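Local coordinates for protein probable ATP-dependent kinase TDA10 (PDB 1ODF) that probably acts as an ATP-dependent kinase whose substrate is not yet known, with a fold closely resembling that of bacterial pantothenate kinase, at residues 31-44 with 196-209. Residues are numbered along the deposited sequence; the frame is centred on the assembly and turned at random.
Sequences PLFIFFSGPQGSGK and LWRNPEIKSLGIVF. With SO4 (sulfate ion), chain B.
Ile207 lays its CG1 branch over one face of the Phe36 ring, a CH-pi contact with CG1 3.7 Å from the ring centroid. The two side chains run alongside each other toward the sheet face that helix 8-24 covers; there Ile207 meets Phe15. On the other face Phe35 turns CG beside its backbone N (chi1 -64°), which brings CZ within 4.2 Å of Leu196 CB and Ile202 CG2, in directions about at right angles, and CE1 near Ser204 OG. Strands 32-37 and 204-209 are parallel neighbours in the core sheet, joined by six backbone hydrogen bonds from Phe33 N to Lys203 O at one end to Phe209 N to Ser37 O at the other. Beyond Ser37 the chain enters the P-loop (Walker A), the predicted ATP site, where a sulfate accepts hydrogen bonds from Gly41 N (2.9 Å) and Gly43 N (2.7 Å). The Phe209 ring packs against this loop: Lys44 CB sits over one face, and Ser42 O lies at the edge, 3.9 Å from Phe209 CD2. Bent at chi2 (109°) and chi4, the Lys44 chain folds back across the loop, and NZ bonds Gly38 O (2.8 Å) from above the carbonyl plane. A methionine here, with no ammonium group, would probably leave Gly38 O without this donor and the sulfate without a nearby positive charge. Ser42 OG donates to Pro39 O, which also accepts from Ser42 N.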
ATOM      1  N   PRO A  31      -4.236  -6.770  17.565  1.00 32.42           N
ATOM      2  CA  PRO A  31      -4.115  -7.233  16.179  1.00 32.20           C
ATOM      3  C   PRO A  31      -2.651  -7.357  15.731  1.00 31.54           C
ATOM      4  O   PRO A  31      -1.749  -6.718  16.282  1.00 31.31           O
ATOM      5  CB  PRO A  31      -4.838  -6.143  15.376  1.00 33.24           C
ATOM      6  CG  PRO A  31      -5.692  -5.431  16.396  1.00 33.61           C
ATOM      7  CD  PRO A  31      -4.829  -5.424  17.616  1.00 34.21           C
ATOM      8  N   LEU A  32      -2.423  -8.209  14.745  1.00 31.09           N
ATOM      9  CA  LEU A  32      -1.100  -8.367  14.165  1.00 30.08           C
ATOM     10  C   LEU A  32      -1.327  -7.817  12.763  1.00 31.46           C
ATOM     11  O   LEU A  32      -2.204  -8.300  12.040  1.00 30.04           O
ATOM     12  CB  LEU A  32      -0.707  -9.843  14.058  1.00 30.87           C
ATOM     13  CG  LEU A  32       0.725 -10.255  13.654  1.00 31.49           C
ATOM     14  CD1 LEU A  32       0.660 -11.260  12.537  1.00 28.51           C
ATOM     15  CD2 LEU A  32       1.556  -9.078  13.238  1.00 31.20           C
ATOM     16  N   PHE A  33      -0.575  -6.793  12.383  1.00 31.91           N
ATOM     17  CA  PHE A  33      -0.723  -6.246  11.042  1.00 33.54           C
ATOM     18  C   PHE A  33       0.270  -6.880  10.072  1.00 34.14           C
ATOM     19  O   PHE A  33       1.360  -7.311  10.465  1.00 34.33           O
ATOM     20  CB  PHE A  33      -0.531  -4.726  11.049  1.00 33.06           C
ATOM     21  CG  PHE A  33      -1.747  -3.973  11.498  1.00 37.88           C
ATOM     22  CD1 PHE A  33      -2.230  -4.111  12.801  1.00 38.91           C
ATOM     23  CD2 PHE A  33      -2.444  -3.164  10.606  1.00 38.58           C
ATOM     24  CE1 PHE A  33      -3.395  -3.456  13.208  1.00 41.82           C
ATOM     25  CE2 PHE A  33      -3.611  -2.504  11.002  1.00 40.70           C
ATOM     26  CZ  PHE A  33      -4.088  -2.650  12.307  1.00 40.94           C
ATOM     27  N   ILE A  34      -0.136  -6.963   8.811  1.00 31.93           N
ATOM     28  CA  ILE A  34       0.718  -7.495   7.768  1.00 32.50           C
ATOM     29  C   ILE A  34       0.650  -6.507   6.602  1.00 32.82           C
ATOM     30  O   ILE A  34      -0.389  -6.358   5.946  1.00 32.53           O
ATOM     31  CB  ILE A  34       0.269  -8.892   7.316  1.00 31.12           C
ATOM     32  CG1 ILE A  34       0.346  -9.861   8.497  1.00 29.86           C
ATOM     33  CG2 ILE A  34       1.189  -9.386   6.193  1.00 31.45           C
ATOM     34  CD1 ILE A  34      -0.051 -11.266   8.161  1.00 30.20           C
ATOM     35  N   PHE A  35       1.765  -5.817   6.383  1.00 30.09           N
ATOM     36  CA  PHE A  35       1.874  -4.817   5.338  1.00 30.22           C
ATOM     37  C   PHE A  35       2.553  -5.339   4.085  1.00 31.86           C
ATOM     38  O   PHE A  35       3.606  -5.991   4.158  1.00 30.80           O
ATOM     39  CB  PHE A  35       2.680  -3.609   5.832  1.00 28.95           C
ATOM     40  CG  PHE A  35       2.045  -2.865   6.970  1.00 29.69           C
ATOM     41  CD1 PHE A  35       2.784  -2.566   8.114  1.00 28.98           C
ATOM     42  CD2 PHE A  35       0.719  -2.426   6.890  1.00 30.79           C
ATOM     43  CE1 PHE A  35       2.217  -1.839   9.167  1.00 31.50           C
ATOM     44  CE2 PHE A  35       0.137  -1.696   7.937  1.00 29.47           C
ATOM     45  CZ  PHE A  35       0.888  -1.401   9.078  1.00 29.50           C
ATOM     46  N   PHE A  36       1.938  -5.061   2.937  1.00 30.35           N
ATOM     47  CA  PHE A  36       2.522  -5.431   1.657  1.00 30.44           C
ATOM     48  C   PHE A  36       2.815  -4.125   0.956  1.00 31.58           C
ATOM     49  O   PHE A  36       1.942  -3.255   0.864  1.00 32.09           O
ATOM     50  CB  PHE A  36       1.571  -6.272   0.809  1.00 30.25           C
ATOM     51  CG  PHE A  36       1.456  -7.701   1.268  1.00 32.63           C
ATOM     52  CD1 PHE A  36       0.715  -8.028   2.404  1.00 31.36           C
ATOM     53  CD2 PHE A  36       2.077  -8.720   0.556  1.00 31.41           C
ATOM     54  CE1 PHE A  36       0.593  -9.352   2.816  1.00 31.96           C
ATOM     55  CE2 PHE A  36       1.960 -10.049   0.960  1.00 33.14           C
ATOM     56  CZ  PHE A  36       1.217 -10.367   2.089  1.00 31.93           C
ATOM     57  N   SER A  37       4.054  -3.987   0.485  1.00 31.09           N
ATOM     58  CA  SER A  37       4.502  -2.784  -0.205  1.00 30.87           C
ATOM     59  C   SER A  37       5.311  -3.140  -1.450  1.00 31.63           C
ATOM     60  O   SER A  37       6.192  -4.008  -1.414  1.00 31.57           O
ATOM     61  CB  SER A  37       5.370  -1.941   0.732  1.00 30.95           C
ATOM     62  OG  SER A  37       5.612  -0.654   0.199  1.00 29.46           O
ATOM     63  N   GLY A  38       5.013  -2.462  -2.549  1.00 30.55           N
ATOM     64  CA  GLY A  38       5.730  -2.725  -3.782  1.00 33.42           C
ATOM     65  C   GLY A  38       5.322  -1.762  -4.878  1.00 33.26           C
ATOM     66  O   GLY A  38       4.210  -1.240  -4.859  1.00 33.41           O
ATOM     67  N   PRO A  39       6.203  -1.498  -5.848  1.00 33.77           N
ATOM     68  CA  PRO A  39       5.825  -0.566  -6.912  1.00 34.16           C
ATOM     69  C   PRO A  39       4.603  -1.042  -7.672  1.00 34.09           C
ATOM     70  O   PRO A  39       4.284  -2.226  -7.677  1.00 34.37           O
ATOM     71  CB  PRO A  39       7.076  -0.519  -7.790  1.00 33.70           C
ATOM     72  CG  PRO A  39       8.184  -0.769  -6.810  1.00 32.66           C
ATOM     73  CD  PRO A  39       7.610  -1.910  -5.986  1.00 33.62           C
ATOM     74  N   GLN A  40       3.900  -0.106  -8.294  1.00 36.41           N
ATOM     75  CA  GLN A  40       2.728  -0.458  -9.084  1.00 37.64           C
ATOM     76  C   GLN A  40       3.186  -1.403 -10.200  1.00 37.52           C
ATOM     77  O   GLN A  40       4.171  -1.132 -10.886  1.00 36.65           O
ATOM     78  CB  GLN A  40       2.119   0.805  -9.673  1.00 38.19           C
ATOM     79  CG  GLN A  40       1.604   1.765  -8.617  1.00 43.84           C
ATOM     80  CD  GLN A  40       1.715   3.216  -9.046  1.00 47.35           C
ATOM     81  OE1 GLN A  40       2.824   3.750  -9.186  1.00 48.34           O
ATOM     82  NE2 GLN A  40       0.570   3.863  -9.264  1.00 48.40           N
ATOM     83  N   GLY A  41       2.482  -2.517 -10.367  1.00 38.53           N
ATOM     84  CA  GLY A  41       2.853  -3.478 -11.388  1.00 40.41           C
ATOM     85  C   GLY A  41       3.734  -4.614 -10.875  1.00 41.53           C
ATOM     86  O   GLY A  41       4.002  -5.581 -11.588  1.00 42.18           O
ATOM     87  N   SER A  42       4.190  -4.508  -9.634  1.00 41.20           N
ATOM     88  CA  SER A  42       5.052  -5.542  -9.069  1.00 41.25           C
ATOM     89  C   SER A  42       4.300  -6.840  -8.775  1.00 40.77           C
ATOM     90  O   SER A  42       4.916  -7.901  -8.650  1.00 40.02           O
ATOM     91  CB  SER A  42       5.713  -5.030  -7.785  1.00 40.79           C
ATOM     92  OG  SER A  42       4.750  -4.780  -6.773  1.00 42.15           O
ATOM     93  N   GLY A  43       2.976  -6.756  -8.661  1.00 39.44           N
ATOM     94  CA  GLY A  43       2.186  -7.937  -8.372  1.00 38.85           C
ATOM     95  C   GLY A  43       1.884  -8.111  -6.888  1.00 41.22           C
ATOM     96  O   GLY A  43       1.259  -9.099  -6.482  1.00 38.50           O
ATOM     97  N   LYS A  44       2.318  -7.144  -6.079  1.00 41.57           N
ATOM     98  CA  LYS A  44       2.110  -7.178  -4.630  1.00 41.49           C
ATOM     99  C   LYS A  44       0.628  -7.291  -4.260  1.00 41.08           C
ATOM    100  O   LYS A  44       0.271  -7.926  -3.259  1.00 40.66           O
ATOM    101  CB  LYS A  44       2.732  -5.926  -3.981  1.00 42.88           C
ATOM    102  CG  LYS A  44       2.305  -4.597  -4.606  1.00 44.57           C
ATOM    103  CD  LYS A  44       1.375  -3.801  -3.697  1.00 44.50           C
ATOM    104  CE  LYS A  44       0.619  -2.743  -4.492  1.00 43.30           C
ATOM    105  NZ  LYS A  44       1.524  -1.941  -5.362  1.00 46.65           N
ATOM    106  N   LEU A 196       0.343   4.429  11.006  1.00 33.76           N
ATOM    107  CA  LEU A 196       0.634   3.022  10.747  1.00 33.10           C
ATOM    108  C   LEU A 196       2.022   2.450  11.063  1.00 33.14           C
ATOM    109  O   LEU A 196       2.271   2.019  12.191  1.00 32.84           O
ATOM    110  CB  LEU A 196       0.276   2.709   9.284  1.00 30.49           C
ATOM    111  CG  LEU A 196      -1.179   3.017   8.909  1.00 29.84           C
ATOM    112  CD1 LEU A 196      -1.354   3.049   7.386  1.00 29.26           C
ATOM    113  CD2 LEU A 196      -2.087   1.985   9.552  1.00 28.64           C
ATOM    114  N   TRP A 197       2.923   2.440  10.078  1.00 32.62           N
ATOM    115  CA  TRP A 197       4.241   1.835  10.288  1.00 33.60           C
ATOM    116  C   TRP A 197       5.195   2.533  11.253  1.00 34.90           C
ATOM    117  O   TRP A 197       6.248   1.995  11.568  1.00 33.45           O
ATOM    118  CB  TRP A 197       4.931   1.572   8.943  1.00 32.47           C
ATOM    119  CG  TRP A 197       5.000   2.756   8.041  1.00 32.85           C
ATOM    120  CD1 TRP A 197       5.980   3.704   8.003  1.00 33.53           C
ATOM    121  CD2 TRP A 197       4.037   3.132   7.053  1.00 31.09           C
ATOM    122  NE1 TRP A 197       5.686   4.649   7.050  1.00 33.56           N
ATOM    123  CE2 TRP A 197       4.498   4.321   6.452  1.00 32.89           C
ATOM    124  CE3 TRP A 197       2.827   2.579   6.616  1.00 31.72           C
ATOM    125  CZ2 TRP A 197       3.791   4.971   5.432  1.00 32.97           C
ATOM    126  CZ3 TRP A 197       2.122   3.227   5.601  1.00 32.64           C
ATOM    127  CH2 TRP A 197       2.611   4.410   5.022  1.00 30.82           C
ATOM    128  N   ARG A 198       4.824   3.719  11.727  1.00 37.74           N
ATOM    129  CA  ARG A 198       5.638   4.441  12.704  1.00 39.83           C
ATOM    130  C   ARG A 198       4.818   4.540  13.991  1.00 39.27           C
ATOM    131  O   ARG A 198       5.242   5.158  14.964  1.00 42.11           O
ATOM    132  CB  ARG A 198       6.001   5.848  12.204  1.00 42.62           C
ATOM    133  CG  ARG A 198       6.893   5.854  10.979  1.00 47.12           C
ATOM    134  CD  ARG A 198       8.309   5.446  11.320  1.00 54.45           C
ATOM    135  NE  ARG A 198       9.080   6.571  11.845  1.00 59.76           N
ATOM    136  CZ  ARG A 198      10.025   6.460  12.774  1.00 61.60           C
ATOM    137  NH1 ARG A 198      10.319   5.269  13.291  1.00 62.07           N
ATOM    138  NH2 ARG A 198      10.676   7.542  13.188  1.00 61.09           N
ATOM    139  N   ASN A 199       3.632   3.942  13.984  1.00 36.85           N
ATOM    140  CA  ASN A 199       2.778   3.944  15.161  1.00 36.82           C
ATOM    141  C   ASN A 199       3.284   2.827  16.087  1.00 38.33           C
ATOM    142  O   ASN A 199       3.253   1.648  15.735  1.00 37.11           O
ATOM    143  CB  ASN A 199       1.322   3.712  14.746  1.00 36.71           C
ATOM    144  CG  ASN A 199       0.376   3.614  15.933  1.00 35.49           C
ATOM    145  OD1 ASN A 199      -0.839   3.525  15.766  1.00 38.46           O
ATOM    146  ND2 ASN A 199       0.927   3.614  17.130  1.00 35.10           N
ATOM    147  N   PRO A 200       3.756   3.197  17.291  1.00 40.00           N
ATOM    148  CA  PRO A 200       4.295   2.294  18.316  1.00 40.15           C
ATOM    149  C   PRO A 200       3.354   1.199  18.793  1.00 40.56           C
ATOM    150  O   PRO A 200       3.800   0.159  19.267  1.00 39.97           O
ATOM    151  CB  PRO A 200       4.668   3.247  19.442  1.00 40.61           C
ATOM    152  CG  PRO A 200       3.584   4.266  19.356  1.00 42.62           C
ATOM    153  CD  PRO A 200       3.535   4.538  17.859  1.00 41.02           C
ATOM    154  N   GLU A 201       2.056   1.438  18.682  1.00 41.48           N
ATOM    155  CA  GLU A 201       1.076   0.451  19.101  1.00 42.55           C
ATOM    156  C   GLU A 201       0.845  -0.619  18.024  1.00 42.79           C
ATOM    157  O   GLU A 201       0.252  -1.664  18.286  1.00 43.94           O
ATOM    158  CB  GLU A 201      -0.232   1.154  19.451  1.00 44.83           C
ATOM    159  CG  GLU A 201      -1.347   0.219  19.858  1.00 50.49           C
ATOM    160  CD  GLU A 201      -2.491   0.945  20.537  1.00 53.52           C
ATOM    161  OE1 GLU A 201      -2.909   2.004  20.020  1.00 54.45           O
ATOM    162  OE2 GLU A 201      -2.975   0.453  21.585  1.00 55.40           O
ATOM    163  N   ILE A 202       1.332  -0.377  16.813  1.00 40.84           N
ATOM    164  CA  ILE A 202       1.137  -1.343  15.745  1.00 38.03           C
ATOM    165  C   ILE A 202       2.246  -2.384  15.617  1.00 34.78           C
ATOM    166  O   ILE A 202       3.400  -2.055  15.383  1.00 31.45           O
ATOM    167  CB  ILE A 202       0.923  -0.615  14.403  1.00 40.95           C
ATOM    168  CG1 ILE A 202      -0.496  -0.035  14.382  1.00 40.77           C
ATOM    169  CG2 ILE A 202       1.149  -1.567  13.219  1.00 39.92           C
ATOM    170  CD1 ILE A 202      -0.840   0.708  13.121  1.00 44.19           C
ATOM    171  N   LYS A 203       1.873  -3.650  15.791  1.00 33.73           N
ATOM    172  CA  LYS A 203       2.813  -4.764  15.684  1.00 32.98           C
ATOM    173  C   LYS A 203       2.569  -5.421  14.341  1.00 32.76           C
ATOM    174  O   LYS A 203       1.427  -5.764  14.008  1.00 29.85           O
ATOM    175  CB  LYS A 203       2.620  -5.740  16.845  1.00 34.77           C
ATOM    176  CG  LYS A 203       3.140  -5.156  18.149  1.00 36.13           C
ATOM    177  CD  LYS A 203       4.607  -4.774  17.984  1.00 39.13           C
ATOM    178  CE  LYS A 203       5.085  -3.839  19.068  1.00 45.26           C
ATOM    179  NZ  LYS A 203       6.507  -3.425  18.843  1.00 47.96           N
ATOM    180  N   SER A 204       3.650  -5.624  13.584  1.00 29.94           N
ATOM    181  CA  SER A 204       3.504  -6.127  12.230  1.00 30.11           C
ATOM    182  C   SER A 204       4.659  -6.882  11.590  1.00 31.50           C
ATOM    183  O   SER A 204       5.810  -6.842  12.041  1.00 29.96           O
ATOM    184  CB  SER A 204       3.216  -4.934  11.329  1.00 25.93           C
ATOM    185  OG  SER A 204       4.310  -4.025  11.442  1.00 24.33           O
ATOM    186  N   LEU A 205       4.310  -7.543  10.493  1.00 31.69           N
ATOM    187  CA  LEU A 205       5.245  -8.276   9.660  1.00 32.56           C
ATOM    188  C   LEU A 205       5.168  -7.536   8.327  1.00 33.17           C
ATOM    189  O   LEU A 205       4.088  -7.104   7.910  1.00 33.08           O
ATOM    190  CB  LEU A 205       4.801  -9.730   9.488  1.00 32.20           C
ATOM    191  CG  LEU A 205       4.862 -10.555  10.768  1.00 30.27           C
ATOM    192  CD1 LEU A 205       4.330 -11.947  10.492  1.00 30.43           C
ATOM    193  CD2 LEU A 205       6.305 -10.597  11.268  1.00 31.62           C
ATOM    194  N   GLY A 206       6.309  -7.371   7.671  1.00 33.86           N
ATOM    195  CA  GLY A 206       6.310  -6.655   6.416  1.00 31.37           C
ATOM    196  C   GLY A 206       6.797  -7.461   5.238  1.00 31.38           C
ATOM    197  O   GLY A 206       7.714  -8.269   5.366  1.00 33.64           O
ATOM    198  N   ILE A 207       6.162  -7.239   4.092  1.00 31.00           N
ATOM    199  CA  ILE A 207       6.524  -7.904   2.847  1.00 31.21           C
ATOM    200  C   ILE A 207       6.872  -6.779   1.884  1.00 31.40           C
ATOM    201  O   ILE A 207       6.005  -6.002   1.479  1.00 29.07           O
ATOM    202  CB  ILE A 207       5.352  -8.696   2.236  1.00 33.85           C
ATOM    203  CG1 ILE A 207       4.641  -9.536   3.316  1.00 31.44           C
ATOM    204  CG2 ILE A 207       5.880  -9.548   1.065  1.00 30.23           C
ATOM    205  CD1 ILE A 207       5.473 -10.635   3.895  1.00 36.97           C
ATOM    206  N   VAL A 208       8.144  -6.693   1.525  1.00 32.26           N
ATOM    207  CA  VAL A 208       8.601  -5.643   0.639  1.00 33.35           C
ATOM    208  C   VAL A 208       9.083  -6.167  -0.697  1.00 34.87           C
ATOM    209  O   VAL A 208       9.905  -7.089  -0.764  1.00 33.88           O
ATOM    210  CB  VAL A 208       9.743  -4.822   1.297  1.00 33.69           C
ATOM    211  CG1 VAL A 208      10.299  -3.792   0.296  1.00 32.54           C
ATOM    212  CG2 VAL A 208       9.218  -4.119   2.546  1.00 32.43           C
ATOM    213  N   PHE A 209       8.550  -5.566  -1.755  1.00 35.77           N
ATOM    214  CA  PHE A 209       8.900  -5.911  -3.126  1.00 37.55           C
ATOM    215  C   PHE A 209       9.704  -4.755  -3.702  1.00 38.65           C
ATOM    216  O   PHE A 209       9.242  -3.605  -3.688  1.00 38.56           O
ATOM    217  CB  PHE A 209       7.641  -6.056  -4.002  1.00 41.58           C
ATOM    218  CG  PHE A 209       6.924  -7.381  -3.878  1.00 42.43           C
ATOM    219  CD1 PHE A 209       6.877  -8.074  -2.673  1.00 44.77           C
ATOM    220  CD2 PHE A 209       6.253  -7.914  -4.976  1.00 44.47           C
ATOM    221  CE1 PHE A 209       6.171  -9.276  -2.568  1.00 44.49           C
ATOM    222  CE2 PHE A 209       5.546  -9.109  -4.881  1.00 42.30           C
ATOM    223  CZ  PHE A 209       5.505  -9.792  -3.673  1.00 43.71           C
TER
HETATM  224  S   SO4 B 501       0.146  -4.499  -8.542  1.00 40.02           S
HETATM  225  O1  SO4 B 501       0.985  -5.152  -9.563  1.00 43.69           O
HETATM  226  O2  SO4 B 501       0.215  -3.035  -8.708  1.00 39.71           O
HETATM  227  O3  SO4 B 501      -1.246  -4.936  -8.717  1.00 43.35           O
HETATM  228  O4  SO4 B 501       0.614  -4.889  -7.194  1.00 40.69           O
HETATM  229  O   HOH W   1      -0.477  -4.381  16.542  1.00 41.45           O